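Segregation and condensation protein B (Mycobacterium tuberculosis, PDB 2Z99) probably acts in chromosome segregation and condensation during cell division, as a winged-helix partner subunit of the bacterial SMC complex. Local coordinates at residues P114-R117 with A118-S121; T105-V108 with V109-Q113. All coordinates share one frame; numbering follows the deposited sequence.

Interaction 1 (P114-R117 with A118-S121); sequences PVTR and ARVS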
ATOM      1  N   PRO A 114      22.088 -16.526  38.976  1.00 66.33           N
ATOM      2  CA  PRO A 114      23.218 -17.301  38.453  1.00 64.10           C
ATOM      3  C   PRO A 114      22.772 -18.745  38.278  1.00 62.91           C
ATOM      4  O   PRO A 114      22.568 -19.448  39.268  1.00 63.70           O
ATOM      5  CB  PRO A 114      24.276 -17.160  39.545  1.00 64.21           C
ATOM      6  CG  PRO A 114      23.934 -15.870  40.185  1.00 65.16           C
ATOM      7  CD  PRO A 114      22.435 -15.946  40.282  1.00 65.37           C
ATOM      8  N   VAL A 115      22.590 -19.166  37.024  1.00 60.88           N
ATOM      9  CA  VAL A 115      22.159 -20.528  36.702  1.00 57.08           C
ATOM     10  C   VAL A 115      22.772 -21.005  35.405  1.00 55.79           C
ATOM     11  O   VAL A 115      22.910 -20.231  34.462  1.00 56.16           O
ATOM     12  CB  VAL A 115      20.644 -20.627  36.505  1.00 56.16           C
ATOM     13  CG1 VAL A 115      19.936 -20.487  37.818  1.00 57.78           C
ATOM     14  CG2 VAL A 115      20.185 -19.558  35.537  1.00 55.57           C
ATOM     15  N   THR A 116      23.137 -22.282  35.362  1.00 54.15           N
ATOM     16  CA  THR A 116      23.695 -22.882  34.153  1.00 52.78           C
ATOM     17  C   THR A 116      22.475 -23.310  33.350  1.00 50.37           C
ATOM     18  O   THR A 116      21.412 -23.540  33.925  1.00 49.15           O
ATOM     19  CB  THR A 116      24.520 -24.139  34.484  1.00 53.89           C
ATOM     20  OG1 THR A 116      23.871 -24.864  35.536  1.00 57.10           O
ATOM     21  CG2 THR A 116      25.931 -23.763  34.926  1.00 54.41           C
ATOM     22  N   ARG A 117      22.591 -23.419  32.035  1.00 48.73           N
ATOM     23  CA  ARG A 117      21.413 -23.841  31.305  1.00 50.23           C
ATOM     24  C   ARG A 117      21.077 -25.276  31.693  1.00 49.20           C
ATOM     25  O   ARG A 117      19.932 -25.689  31.597  1.00 47.98           O
ATOM     26  CB  ARG A 117      21.595 -23.716  29.788  1.00 51.31           C
ATOM     27  CG  ARG A 117      22.790 -24.409  29.213  1.00 53.41           C
ATOM     28  CD  ARG A 117      22.406 -25.076  27.907  1.00 55.31           C
ATOM     29  NE  ARG A 117      21.642 -24.203  27.021  1.00 58.26           N
ATOM     30  CZ  ARG A 117      22.133 -23.142  26.386  1.00 60.18           C
ATOM     31  NH1 ARG A 117      23.402 -22.796  26.529  1.00 61.89           N
ATOM     32  NH2 ARG A 117      21.351 -22.425  25.591  1.00 62.19           N
ATOM     33  N   ALA A 118      22.074 -26.025  32.155  1.00 49.31           N
ATOM     34  CA  ALA A 118      21.838 -27.402  32.573  1.00 48.86           C
ATOM     35  C   ALA A 118      20.773 -27.442  33.661  1.00 48.76           C
ATOM     36  O   ALA A 118      19.967 -28.365  33.704  1.00 50.34           O
ATOM     37  CB  ALA A 118      23.119 -28.030  33.080  1.00 48.89           C
ATOM     38  N   ARG A 119      20.759 -26.444  34.539  1.00 48.25           N
ATOM     39  CA  ARG A 119      19.756 -26.418  35.598  1.00 49.01           C
ATOM     40  C   ARG A 119      18.441 -25.856  35.081  1.00 48.34           C
ATOM     41  O   ARG A 119      17.375 -26.147  35.623  1.00 49.73           O
ATOM     42  CB  ARG A 119      20.221 -25.588  36.795  1.00 50.67           C
ATOM     43  CG  ARG A 119      19.240 -25.617  37.968  1.00 52.84           C
ATOM     44  CD  ARG A 119      19.636 -24.659  39.084  1.00 58.03           C
ATOM     45  NE  ARG A 119      20.187 -25.310  40.276  1.00 61.06           N
ATOM     46  CZ  ARG A 119      21.226 -26.144  40.281  1.00 62.78           C
ATOM     47  NH1 ARG A 119      21.847 -26.454  39.147  1.00 63.52           N
ATOM     48  NH2 ARG A 119      21.658 -26.655  41.431  1.00 61.41           N
ATOM     49  N   VAL A 120      18.513 -25.034  34.042  1.00 46.16           N
ATOM     50  CA  VAL A 120      17.304 -24.479  33.463  1.00 44.05           C
ATOM     51  C   VAL A 120      16.614 -25.595  32.682  1.00 43.60           C
ATOM     52  O   VAL A 120      15.397 -25.751  32.727  1.00 45.41           O
ATOM     53  CB  VAL A 120      17.612 -23.317  32.500  1.00 43.14           C
ATOM     54  CG1 VAL A 120      16.338 -22.863  31.836  1.00 38.21           C
ATOM     55  CG2 VAL A 120      18.249 -22.159  33.258  1.00 43.75           C
ATOM     56  N   SER A 121      17.406 -26.370  31.962  1.00 40.87           N
ATOM     57  CA  SER A 121      16.874 -27.470  31.188  1.00 42.51           C
ATOM     58  C   SER A 121      16.233 -28.500  32.134  1.00 42.96           C
ATOM     59  O   SER A 121      15.139 -29.012  31.873  1.00 42.50           O
ATOM     60  CB  SER A 121      17.999 -28.100  30.373  1.00 41.95           C
ATOM     61  OG  SER A 121      17.487 -29.013  29.433  1.00 45.49           O
TER

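Interaction 2 (T105-V108 with V109-Q113); sequences TLAV and VAYRQ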
ATOM      1  N   THR A 105      10.816 -20.100  31.114  1.00 49.46           N
ATOM      2  CA  THR A 105      12.251 -20.256  31.286  1.00 50.31           C
ATOM      3  C   THR A 105      12.929 -18.949  31.637  1.00 50.46           C
ATOM      4  O   THR A 105      14.002 -18.943  32.235  1.00 51.18           O
ATOM      5  CB  THR A 105      12.924 -20.895  30.030  1.00 49.79           C
ATOM      6  OG1 THR A 105      14.156 -20.227  29.742  1.00 50.24           O
ATOM      7  CG2 THR A 105      12.023 -20.824  28.842  1.00 49.58           C
ATOM      8  N   LEU A 106      12.302 -17.837  31.282  1.00 50.98           N
ATOM      9  CA  LEU A 106      12.882 -16.542  31.607  1.00 50.90           C
ATOM     10  C   LEU A 106      12.804 -16.428  33.122  1.00 50.00           C
ATOM     11  O   LEU A 106      13.771 -16.046  33.778  1.00 49.47           O
ATOM     12  CB  LEU A 106      12.079 -15.407  30.967  1.00 51.68           C
ATOM     13  CG  LEU A 106      12.773 -14.063  30.711  1.00 52.39           C
ATOM     14  CD1 LEU A 106      11.706 -12.991  30.697  1.00 51.85           C
ATOM     15  CD2 LEU A 106      13.810 -13.744  31.776  1.00 53.13           C
ATOM     16  N   ALA A 107      11.642 -16.779  33.664  1.00 49.84           N
ATOM     17  CA  ALA A 107      11.398 -16.727  35.102  1.00 49.66           C
ATOM     18  C   ALA A 107      12.383 -17.603  35.862  1.00 50.93           C
ATOM     19  O   ALA A 107      12.850 -17.236  36.945  1.00 51.83           O
ATOM     20  CB  ALA A 107       9.982 -17.165  35.404  1.00 48.28           C
ATOM     21  N   VAL A 108      12.698 -18.764  35.299  1.00 49.93           N
ATOM     22  CA  VAL A 108      13.632 -19.657  35.950  1.00 49.32           C
ATOM     23  C   VAL A 108      14.976 -18.953  36.119  1.00 50.30           C
ATOM     24  O   VAL A 108      15.554 -18.974  37.201  1.00 51.63           O
ATOM     25  CB  VAL A 108      13.805 -20.971  35.139  1.00 47.60           C
ATOM     26  CG1 VAL A 108      14.898 -21.836  35.754  1.00 46.40           C
ATOM     27  CG2 VAL A 108      12.503 -21.730  35.125  1.00 44.63           C
ATOM     28  N   VAL A 109      15.464 -18.321  35.054  1.00 51.31           N
ATOM     29  CA  VAL A 109      16.737 -17.611  35.113  1.00 51.19           C
ATOM     30  C   VAL A 109      16.629 -16.444  36.066  1.00 54.61           C
ATOM     31  O   VAL A 109      17.539 -16.184  36.845  1.00 54.90           O
ATOM     32  CB  VAL A 109      17.160 -17.050  33.739  1.00 49.75           C
ATOM     33  CG1 VAL A 109      18.324 -16.087  33.909  1.00 47.63           C
ATOM     34  CG2 VAL A 109      17.565 -18.188  32.812  1.00 45.69           C
ATOM     35  N   ALA A 110      15.504 -15.743  36.001  1.00 57.65           N
ATOM     36  CA  ALA A 110      15.269 -14.581  36.849  1.00 61.13           C
ATOM     37  C   ALA A 110      15.323 -14.905  38.335  1.00 63.76           C
ATOM     38  O   ALA A 110      16.037 -14.251  39.092  1.00 64.11           O
ATOM     39  CB  ALA A 110      13.926 -13.958  36.509  1.00 60.23           C
ATOM     40  N   TYR A 111      14.570 -15.922  38.741  1.00 66.71           N
ATOM     41  CA  TYR A 111      14.499 -16.327  40.139  1.00 68.93           C
ATOM     42  C   TYR A 111      15.683 -17.138  40.665  1.00 69.32           C
ATOM     43  O   TYR A 111      15.900 -17.201  41.874  1.00 70.51           O
ATOM     44  CB  TYR A 111      13.194 -17.090  40.373  1.00 71.31           C
ATOM     45  CG  TYR A 111      11.955 -16.210  40.439  1.00 74.47           C
ATOM     46  CD1 TYR A 111      11.627 -15.523  41.611  1.00 75.99           C
ATOM     47  CD2 TYR A 111      11.099 -16.087  39.341  1.00 75.59           C
ATOM     48  CE1 TYR A 111      10.468 -14.738  41.696  1.00 77.65           C
ATOM     49  CE2 TYR A 111       9.936 -15.302  39.411  1.00 77.51           C
ATOM     50  CZ  TYR A 111       9.626 -14.632  40.595  1.00 78.42           C
ATOM     51  OH  TYR A 111       8.472 -13.880  40.686  1.00 78.85           O
ATOM     52  N   ARG A 112      16.441 -17.769  39.777  1.00 69.97           N
ATOM     53  CA  ARG A 112      17.601 -18.547  40.205  1.00 70.63           C
ATOM     54  C   ARG A 112      18.866 -17.864  39.708  1.00 70.14           C
ATOM     55  O   ARG A 112      19.969 -18.394  39.836  1.00 69.68           O
ATOM     56  CB  ARG A 112      17.539 -19.972  39.649  1.00 73.71           C
ATOM     57  CG  ARG A 112      16.551 -20.903  40.332  1.00 76.50           C
ATOM     58  CD  ARG A 112      16.697 -22.312  39.771  1.00 79.88           C
ATOM     59  NE  ARG A 112      16.051 -23.329  40.601  1.00 83.02           N
ATOM     60  CZ  ARG A 112      14.738 -23.432  40.779  1.00 84.51           C
ATOM     61  NH1 ARG A 112      13.912 -22.581  40.183  1.00 85.84           N
ATOM     62  NH2 ARG A 112      14.247 -24.391  41.551  1.00 85.30           N
ATOM     63  N   GLN A 113      18.671 -16.670  39.156  1.00 70.07           N
ATOM     64  CA  GLN A 113      19.727 -15.837  38.591  1.00 68.44           C
ATOM     65  C   GLN A 113      20.992 -16.591  38.189  1.00 68.31           C
ATOM     66  O   GLN A 113      20.989 -17.245  37.151  1.00 70.00           O
ATOM     67  CB  GLN A 113      20.049 -14.684  39.527  1.00 67.94           C
ATOM     68  CG  GLN A 113      20.613 -13.481  38.799  1.00 65.53           C
ATOM     69  CD  GLN A 113      19.612 -12.874  37.841  1.00 62.28           C
ATOM     70  OE1 GLN A 113      18.404 -13.059  37.989  1.00 61.04           O
ATOM     71  NE2 GLN A 113      20.106 -12.126  36.867  1.00 61.58           N
TER

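Interaction 1 (P114-R117 with A118-S121)
The carbonyl of Thr116 meets the first turn of helix 117-124 and takes two backbone N-H groups at once. Arg119 N donates to Thr116 O at 3.0 Å from above the carbonyl plane, a bent bond with an N-H...O angle of 136°. Val120 N reaches the same Thr116 O at 3.3 Å, and here the donor lies in the carbonyl plane. One residue on, Ser121 N to Arg117 O is the next hydrogen bond of the helix.

Thr116 sits at the N-cap position. Its chi1 of 38° puts OG1 between its own backbone N and carbonyl carbon, close to the start of Arg119; Thr116 OG1 lies 3.6 Å from Arg119 N and 3.9 Å from Arg119 CB, with the two side chains crossing at a slant.

Apolar contact is made by the valines. Val115 CG2 touches Val120 CG2 at 4.0 Å, the side chains meeting at about a right angle. Ser121 OG turns elsewhere, to a hydrogen bond with Val126 O.

The short strand 115-116 thus passes straight into a helix: its last carbonyl is shared by two amides of the first turn, while the buried side chain of Val115 joins that of Val120.

Interaction 2 (T105-V108 with V109-Q113)
The phenol ring of Tyr111 has the carbonyl oxygen of Ala107 at its edge, near the ring plane, with Tyr111 CD2 3.2 Å from Ala107 O. Both residues belong to the C-terminal half of helix 100-112, part of the C-terminal winged-helix domain. The same ring carbon, Tyr111 CD2, touches Ala107 CB at 4.2 Å, one turn back along the helix. With CG anti to the carbonyl carbon and beside the backbone N (chi1 -76°), the ring stands outward from the helix, leaning slightly back, its CD2 edge turned to the Ala107 carbonyl.

The frame of the helix is a run of i to i+4 backbone bonds. Val109 N donates to Thr105 O, Ala110 N to Leu106 O, and Tyr111 N to Ala107 O at 2.8 Å with a nearly straight N-H...O angle of 172°. Arg112 N closes the run on Val108 O, more bent at 140°, just before the chain leaves helical geometry at Gln113 with a positive phi.

The helix has distinct sides. Thr105 and Val108 face helix 117-124 through Arg124 and Val123, while Leu106 and Ala110 meet Thr157 of strand 153-157 and Phe161 of helix 159-165. Tyr111 is exposed. Arg112 runs out extended from CG to NE, and its aliphatic part lies beside the preceding turn: Arg112 CB rests 3.3 Å from Val108 O, and Arg112 CD comes to 4.4 Å from Val108 CG1.

Interaction 2 comes first along the chain and interaction 1 follows directly: helix 100-112 ends, the chain turns at Gln113 and Pro114, and strand 115-116 leads into helix 117-124. The two centres lie about 9 Å apart, and the elements pack on each other. Val115 CG2 meets Val109 CA at 4.0 Å, Val120 CG1 lies 4.0 Å from Thr105 OG1, and the arginine chains touch at Arg119 CD and Arg112 CD. Strand 115-116 also pairs with strand 153-157 of the three-stranded sheet. Together they form the helix-strand-helix opening of a winged-helix domain, consistent with the HTH relationship of the ScpB family.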